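Local coordinates for YrdC-like domain-containing protein (Streptococcus mutans, PDB 3L7V) that is of uncharacterised function but, as a YrdC-like protein, may bind double-stranded RNA and take part in tRNA modification, at residues L131-A135 / E136-K140; D227-I230 / E231-Y234; I276-H279 / L280-Q283. One frame throughout, in Å; residues are numbered along the deposited sequence.

All three contacts are local and follow one another along the chain without nesting or crossing. Contact 1 closes the bend where strand 127-132 runs out and helix 135-143 begins. Contact 2 closes a turn in the loop between helix 218-223 and strand 239-241. It lies on the opposite side of the chain's centre, about 39 Å from contact 1 between centres. Contact 3 comes last, within helix 273-283, which joins strands 265-268 and 288-289. No two contacts touch. The nearest pair is 2 and 3, about 8 Å apart at their nearest atoms. One mixed sheet runs through the fold and includes all the strands named here.

Contact 1 (L131-A135 / E136-K140); sequences LPWKA and EAYEK. With SO4 (sulfate ion), chain C.
Lys134 at the N-cap and Ala135 in the first turn open the helix, with Lys134 O accepting from Tyr138 N at 3.0 Å and Ala135 O from Glu139 N at 3.2 Å. A water joins the second carbonyl to the side chain of the same donor residue, giving a proton to Ala135 O and another to Glu139 OE2. Trp133 sits just before the turn. Its CE3 meets Ala137 CB at 3.9 Å, with the methyl lying at the ring edge, in the indole plane. Tyr138 comes over a face of the indole, its chi1 of -171° turning the ring toward Trp133. The pair is T-shaped, with the tyrosine edge toward the tryptophan. The five-membered ring of Trp133 and the Tyr138 ring have planes at 66° and centroids 6.0 Å apart. The indole is held at its other end by Ser159, which bonds to NE1, and it also meets the ring of Phe161. A sulfate, probably from the crystallisation liquor, accepts a nearly straight bond from Ala135 N to its O2 at 3.0 Å. An anion bound at a first-turn amide N-H is characteristic of a helix N terminus, here the strand-to-helix junction of the YrdC-like domain.

Contact 2 (D227-I230 / E231-Y234); sequences DKTI and ETRY
Lys228 and Thr232 meet across a tight turn, with Ile230 at its bend. The lysine uses its aliphatic part. Its CB packs on Arg233 CA at 3.8 Å, and its CB and CD both pass Thr232 OG1. The lysine and threonine side chains cross at about a right angle. Beyond them, Lys228 NZ stands 4.2 Å from Tyr234 CE1, set obliquely to the ring.

Thr232 turns its hydroxyl back across the turn. OG1 sits between its own N and carbonyl carbon (chi1 59°), where it accepts a hydrogen bond from Thr229 N at 2.8 Å. That bond is nearly straight, at 173°.

Ile230 adds its carbonyl. A water donates to Ile230 O and accepts from Arg233 NH1 at 2.8 Å, lying in the guanidinium plane at its edge. Arg233 CG also passes 3.6 Å from Ile230 O.

The backbone closes here as an alpha turn, with a weaker beta turn inside it. Thr229 O accepts Arg233 N at 2.9 Å and, weakly, Thr232 N. Thr229 OG1 accepts a weak bond from Glu231 N, which has the i to i+2 pattern of an ST turn. The turn belongs to the surface loop between helix 218-223 and strand 239-241.

The arginine's other amino group, NH2, makes a weak bond to Val66 O.

Contact 3 (I276-H279 / L280-Q283); sequences IMMH and LSDQ
Met278 and Ser281 meet on one side of the helix, while Ile276 and Leu280 meet on another. The backbone bonds come first. Leu280 N reaches Ile276 O at 2.9 Å, Ser281 N reaches Met277 O at 3.0 Å and Asp282 N reaches Met278 O at 3.2 Å. These are the i to i+4 bonds of an alpha helix. The next one, Gln283 N to His279 O, is weak.

One side-chain hydrogen bond is added. Ser281 OG donates to Met278 O at 3.2 Å. With chi1 at 73° the hydroxyl folds back over the preceding turn and comes from above the carbonyl plane. Asp282 N approaches from the same face, so that oxygen is gripped twice.

The remaining contacts are van der Waals. Met278, a selenomethionine, bends at its second and third side-chain torsions. This brings CE to 3.2 Å from Ser281 OG and 3.6 Å from Asp282 OD1, with the Met278 and Asp282 side chains crossing obliquely. Leu280 CD1 faces Ile276 CG2 at 4.3 Å, an apolar pair one turn apart.

Those two residues are buried against helix 111-123, where Ile276 touches His120 and Leu280 touches Phe116. His279 sets its ring edge-to-face with His120. Leu280 also meets Trp287, just ahead of strand 288-289. The helix thus packs beside helix 111-123 as the helix of the beta-alpha-beta unit formed by strand 265-268, helix 273-283 and strand 288-289.

Contact 1 (L131-A135 / E136-K140)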
loop_
_atom_site.group_PDB
_atom_site.type_symbol
_atom_site.label_atom_id
_atom_site.label_comp_id
_atom_site.label_asym_id
_atom_site.label_seq_id
_atom_site.Cartn_x
_atom_site.Cartn_y
_atom_site.Cartn_z
ATOM N N LEU A 131 -6.790 -3.516 8.160
ATOM C CA LEU A 131 -7.702 -4.658 8.353
ATOM C C LEU A 131 -7.041 -5.892 9.036
ATOM O O LEU A 131 -5.822 -6.018 9.046
ATOM C CB LEU A 131 -8.299 -5.066 6.994
ATOM C CG LEU A 131 -9.230 -4.046 6.316
ATOM C CD1 LEU A 131 -9.424 -4.345 4.823
ATOM C CD2 LEU A 131 -10.586 -3.957 7.053
ATOM N N PRO A 132 -7.853 -6.806 9.601
ATOM C CA PRO A 132 -7.343 -8.099 10.100
ATOM C C PRO A 132 -7.242 -9.136 8.977
ATOM O O PRO A 132 -7.941 -9.008 7.978
ATOM C CB PRO A 132 -8.424 -8.559 11.094
ATOM C CG PRO A 132 -9.496 -7.452 11.106
ATOM C CD PRO A 132 -9.304 -6.672 9.828
ATOM N N TRP A 133 -6.402 -10.153 9.141
ATOM C CA TRP A 133 -6.327 -11.264 8.167
ATOM C C TRP A 133 -7.388 -12.329 8.431
ATOM O O TRP A 133 -7.737 -12.601 9.583
ATOM C CB TRP A 133 -4.944 -11.943 8.189
ATOM C CG TRP A 133 -3.840 -11.148 7.546
ATOM C CD1 TRP A 133 -3.256 -10.005 8.030
ATOM C CD2 TRP A 133 -3.172 -11.445 6.308
ATOM N NE1 TRP A 133 -2.276 -9.571 7.163
ATOM C CE2 TRP A 133 -2.200 -10.439 6.104
ATOM C CE3 TRP A 133 -3.300 -12.462 5.352
ATOM C CZ2 TRP A 133 -1.367 -10.418 4.981
ATOM C CZ3 TRP A 133 -2.469 -12.439 4.237
ATOM C CH2 TRP A 133 -1.514 -11.424 4.065
ATOM N N LYS A 134 -7.890 -12.940 7.366
ATOM C CA LYS A 134 -8.710 -14.148 7.510
ATOM C C LYS A 134 -7.882 -15.279 8.116
ATOM O O LYS A 134 -6.747 -15.509 7.701
ATOM C CB LYS A 134 -9.262 -14.585 6.157
ATOM C CG LYS A 134 -10.379 -13.709 5.656
ATOM C CD LYS A 134 -10.375 -13.660 4.143
ATOM C CE LYS A 134 -11.371 -14.630 3.559
ATOM N NZ LYS A 134 -12.735 -14.097 3.782
ATOM N N ALA A 135 -8.447 -15.983 9.095
ATOM C CA ALA A 135 -7.720 -17.057 9.783
ATOM C C ALA A 135 -6.954 -17.971 8.832
ATOM O O ALA A 135 -5.775 -18.248 9.044
ATOM C CB ALA A 135 -8.658 -17.886 10.649
ATOM N N GLU A 136 -7.633 -18.438 7.790
ATOM C CA GLU A 136 -7.050 -19.416 6.887
ATOM C C GLU A 136 -5.937 -18.801 6.036
ATOM O O GLU A 136 -4.968 -19.480 5.682
ATOM C CB GLU A 136 -8.135 -20.023 5.997
ATOM C CG GLU A 136 -7.623 -21.075 5.034
ATOM C CD GLU A 136 -7.506 -22.445 5.669
ATOM O OE1 GLU A 136 -6.370 -22.868 5.977
ATOM O OE2 GLU A 136 -8.552 -23.099 5.861
ATOM N N ALA A 137 -6.086 -17.517 5.713
ATOM C CA ALA A 137 -5.076 -16.786 4.948
ATOM C C ALA A 137 -3.805 -16.600 5.761
ATOM O O ALA A 137 -2.698 -16.677 5.232
ATOM C CB ALA A 137 -5.615 -15.432 4.514
ATOM N N TYR A 138 -3.977 -16.342 7.052
ATOM C CA TYR A 138 -2.854 -16.108 7.938
ATOM C C TYR A 138 -2.053 -17.403 8.148
ATOM O O TYR A 138 -0.822 -17.367 8.284
ATOM C CB TYR A 138 -3.338 -15.507 9.264
ATOM C CG TYR A 138 -2.233 -15.032 10.173
ATOM C CD1 TYR A 138 -1.606 -13.810 9.961
ATOM C CD2 TYR A 138 -1.810 -15.807 11.243
ATOM C CE1 TYR A 138 -0.579 -13.370 10.797
ATOM C CE2 TYR A 138 -0.789 -15.375 12.083
ATOM C CZ TYR A 138 -0.177 -14.159 11.856
ATOM O OH TYR A 138 0.837 -13.739 12.693
ATOM N N GLU A 139 -2.748 -18.540 8.160
ATOM C CA GLU A 139 -2.067 -19.840 8.197
ATOM C C GLU A 139 -1.186 -20.029 6.969
ATOM O O GLU A 139 -0.004 -20.332 7.091
ATOM C CB GLU A 139 -3.060 -21.002 8.298
ATOM C CG GLU A 139 -3.698 -21.144 9.670
ATOM C CD GLU A 139 -2.681 -21.037 10.786
ATOM O OE1 GLU A 139 -1.634 -21.715 10.703
ATOM O OE2 GLU A 139 -2.926 -20.271 11.742
ATOM N N LYS A 140 -1.765 -19.853 5.787
ATOM C CA LYS A 140 -0.988 -19.893 4.555
ATOM C C LYS A 140 0.195 -18.915 4.605
ATOM O O LYS A 140 1.323 -19.292 4.296
ATOM C CB LYS A 140 -1.877 -19.625 3.346
ATOM C CG LYS A 140 -2.772 -20.803 2.975
HETATM S S SO4 C . -12.432 -15.623 8.972
HETATM O O1 SO4 C . -13.667 -15.423 9.725
HETATM O O2 SO4 C . -11.304 -15.230 9.819
HETATM O O3 SO4 C . -12.302 -17.031 8.606
HETATM O O4 SO4 C . -12.472 -14.829 7.743
HETATM O O HOH W 1 -4.715 -18.151 11.719
#

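Contact 2 (D227-I230 / E231-Y234)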
loop_
_atom_site.group_PDB
_atom_site.type_symbol
_atom_site.label_atom_id
_atom_site.label_comp_id
_atom_site.label_asym_id
_atom_site.label_seq_id
_atom_site.Cartn_x
_atom_site.Cartn_y
_atom_site.Cartn_z
ATOM N N ASP A 227 -2.219 21.022 -10.852
ATOM C CA ASP A 227 -2.728 22.254 -10.266
ATOM C C ASP A 227 -1.986 22.638 -8.983
ATOM O O ASP A 227 -2.335 23.623 -8.337
ATOM C CB ASP A 227 -4.222 22.108 -9.973
ATOM C CG ASP A 227 -4.527 20.913 -9.079
ATOM O OD1 ASP A 227 -5.097 21.127 -7.985
ATOM O OD2 ASP A 227 -4.185 19.767 -9.460
ATOM N N LYS A 228 -0.972 21.861 -8.608
ATOM C CA LYS A 228 -0.240 22.135 -7.376
ATOM C C LYS A 228 1.182 22.591 -7.656
ATOM O O LYS A 228 1.632 22.563 -8.798
ATOM C CB LYS A 228 -0.227 20.906 -6.461
ATOM C CG LYS A 228 -1.619 20.501 -5.972
ATOM C CD LYS A 228 -2.328 21.673 -5.315
ATOM C CE LYS A 228 -3.780 21.350 -4.973
ATOM N NZ LYS A 228 -3.912 20.566 -3.718
ATOM N N THR A 229 1.872 23.025 -6.605
ATOM C CA THR A 229 3.299 23.325 -6.677
ATOM C C THR A 229 4.030 22.346 -5.781
ATOM O O THR A 229 3.400 21.552 -5.083
ATOM C CB THR A 229 3.619 24.727 -6.161
ATOM O OG1 THR A 229 3.516 24.737 -4.732
ATOM C CG2 THR A 229 2.665 25.761 -6.749
ATOM N N ILE A 230 5.355 22.412 -5.777
ATOM C CA ILE A 230 6.141 21.496 -4.960
ATOM C C ILE A 230 5.846 21.662 -3.463
ATOM O O ILE A 230 5.918 20.696 -2.697
ATOM C CB ILE A 230 7.665 21.594 -5.262
ATOM C CG1 ILE A 230 8.459 20.694 -4.311
ATOM C CG2 ILE A 230 8.148 23.027 -5.176
ATOM C CD1 ILE A 230 9.905 20.484 -4.717
ATOM N N GLU A 231 5.490 22.879 -3.056
ATOM C CA GLU A 231 5.101 23.140 -1.667
ATOM C C GLU A 231 3.669 22.687 -1.328
ATOM O O GLU A 231 3.389 22.333 -0.186
ATOM C CB GLU A 231 5.258 24.628 -1.307
ATOM C CG GLU A 231 6.690 25.106 -1.106
ATOM C CD GLU A 231 6.764 26.498 -0.468
ATOM O OE1 GLU A 231 5.859 27.321 -0.714
ATOM O OE2 GLU A 231 7.725 26.768 0.286
ATOM N N THR A 232 2.771 22.695 -2.312
ATOM C CA THR A 232 1.363 22.422 -2.048
ATOM C C THR A 232 0.853 21.030 -2.454
ATOM O O THR A 232 -0.271 20.670 -2.109
ATOM C CB THR A 232 0.460 23.489 -2.677
ATOM O OG1 THR A 232 0.678 23.539 -4.095
ATOM C CG2 THR A 232 0.758 24.847 -2.069
ATOM N N ARG A 233 1.669 20.255 -3.170
ATOM C CA ARG A 233 1.284 18.902 -3.570
ATOM C C ARG A 233 1.284 17.954 -2.371
ATOM O O ARG A 233 2.108 18.092 -1.469
ATOM C CB ARG A 233 2.260 18.355 -4.618
ATOM C CG ARG A 233 3.697 18.254 -4.107
ATOM C CD ARG A 233 4.678 17.810 -5.196
ATOM N NE ARG A 233 4.451 16.425 -5.611
ATOM C CZ ARG A 233 4.906 15.366 -4.953
ATOM N NH1 ARG A 233 5.616 15.530 -3.847
ATOM N NH2 ARG A 233 4.649 14.137 -5.395
ATOM N N TYR A 234 0.366 16.984 -2.374
ATOM C CA TYR A 234 0.398 15.866 -1.427
ATOM C C TYR A 234 1.595 14.920 -1.662
ATOM O O TYR A 234 1.969 14.643 -2.802
ATOM C CB TYR A 234 -0.912 15.070 -1.506
ATOM C CG TYR A 234 -2.112 15.824 -0.994
ATOM C CD1 TYR A 234 -3.034 16.387 -1.868
ATOM C CD2 TYR A 234 -2.323 15.984 0.368
ATOM C CE1 TYR A 234 -4.141 17.084 -1.395
ATOM C CE2 TYR A 234 -3.423 16.689 0.851
ATOM C CZ TYR A 234 -4.323 17.228 -0.033
ATOM O OH TYR A 234 -5.402 17.912 0.451
HETATM O O HOH W 2 6.627 17.768 -2.429
HETATM O O HOH W 3 4.337 19.613 -0.569
#

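Contact 3 (I276-H279 / L280-Q283)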
loop_
_atom_site.group_PDB
_atom_site.type_symbol
_atom_site.label_atom_id
_atom_site.label_comp_id
_atom_site.label_asym_id
_atom_site.label_seq_id
_atom_site.Cartn_x
_atom_site.Cartn_y
_atom_site.Cartn_z
ATOM N N ILE A 276 -12.645 11.149 -0.738
ATOM C CA ILE A 276 -12.753 10.036 0.201
ATOM C C ILE A 276 -13.701 10.290 1.388
ATOM O O ILE A 276 -14.400 9.384 1.837
ATOM C CB ILE A 276 -11.338 9.568 0.644
ATOM C CG1 ILE A 276 -10.611 8.999 -0.590
ATOM C CG2 ILE A 276 -11.425 8.539 1.756
ATOM C CD1 ILE A 276 -9.124 8.800 -0.448
HETATM N N MSE A 277 -13.727 11.517 1.895
HETATM C CA MSE A 277 -14.637 11.868 2.985
HETATM C C MSE A 277 -16.102 11.920 2.487
HETATM O O MSE A 277 -17.023 11.513 3.191
HETATM C CB MSE A 277 -14.213 13.188 3.654
HETATM C CG MSE A 277 -12.801 13.162 4.314
HETATM SE SE MSE A 277 -12.355 14.792 5.364
HETATM C CE MSE A 277 -12.363 16.103 3.923
HETATM N N MSE A 278 -16.297 12.405 1.266
HETATM C CA MSE A 278 -17.595 12.351 0.606
HETATM C C MSE A 278 -18.101 10.904 0.481
HETATM O O MSE A 278 -19.282 10.645 0.685
HETATM C CB MSE A 278 -17.534 13.046 -0.766
HETATM C CG MSE A 278 -18.891 13.293 -1.430
HETATM SE SE MSE A 278 -20.047 14.609 -0.494
HETATM C CE MSE A 278 -21.285 13.419 0.427
ATOM N N HIS A 279 -17.209 9.961 0.170
ATOM C CA HIS A 279 -17.605 8.554 0.075
ATOM C C HIS A 279 -17.838 7.950 1.455
ATOM O O HIS A 279 -18.688 7.079 1.618
ATOM C CB HIS A 279 -16.556 7.714 -0.666
ATOM C CG HIS A 279 -16.491 7.974 -2.139
ATOM N ND1 HIS A 279 -15.302 8.026 -2.835
ATOM C CD2 HIS A 279 -17.469 8.196 -3.049
ATOM C CE1 HIS A 279 -15.549 8.267 -4.110
ATOM N NE2 HIS A 279 -16.856 8.373 -4.267
ATOM N N LEU A 280 -17.077 8.394 2.452
ATOM C CA LEU A 280 -17.323 7.898 3.799
ATOM C C LEU A 280 -18.743 8.282 4.229
ATOM O O LEU A 280 -19.456 7.465 4.779
ATOM C CB LEU A 280 -16.303 8.419 4.812
ATOM C CG LEU A 280 -14.948 7.697 4.811
ATOM C CD1 LEU A 280 -13.828 8.597 5.357
ATOM C CD2 LEU A 280 -15.020 6.370 5.586
ATOM N N SER A 281 -19.146 9.520 3.961
ATOM C CA SER A 281 -20.426 10.007 4.458
ATOM C C SER A 281 -21.622 9.424 3.699
ATOM O O SER A 281 -22.732 9.381 4.230
ATOM C CB SER A 281 -20.456 11.546 4.514
ATOM O OG SER A 281 -20.556 12.136 3.231
ATOM N N ASP A 282 -21.386 8.949 2.474
ATOM C CA ASP A 282 -22.412 8.216 1.725
ATOM C C ASP A 282 -22.615 6.786 2.223
ATOM O O ASP A 282 -23.696 6.235 2.076
ATOM C CB ASP A 282 -22.101 8.196 0.224
ATOM C CG ASP A 282 -22.348 9.545 -0.444
ATOM O OD1 ASP A 282 -23.181 10.333 0.059
ATOM O OD2 ASP A 282 -21.707 9.819 -1.480
ATOM N N GLN A 283 -21.588 6.196 2.830
ATOM C CA GLN A 283 -21.609 4.774 3.175
ATOM C C GLN A 283 -21.772 4.477 4.690
ATOM O O GLN A 283 -22.224 3.402 5.084
ATOM C CB GLN A 283 -20.345 4.103 2.597
ATOM C CG GLN A 283 -20.250 2.593 2.751
ATOM C CD GLN A 283 -21.190 1.836 1.815
ATOM O OE1 GLN A 283 -20.766 1.318 0.786
ATOM N NE2 GLN A 283 -22.471 1.770 2.176
#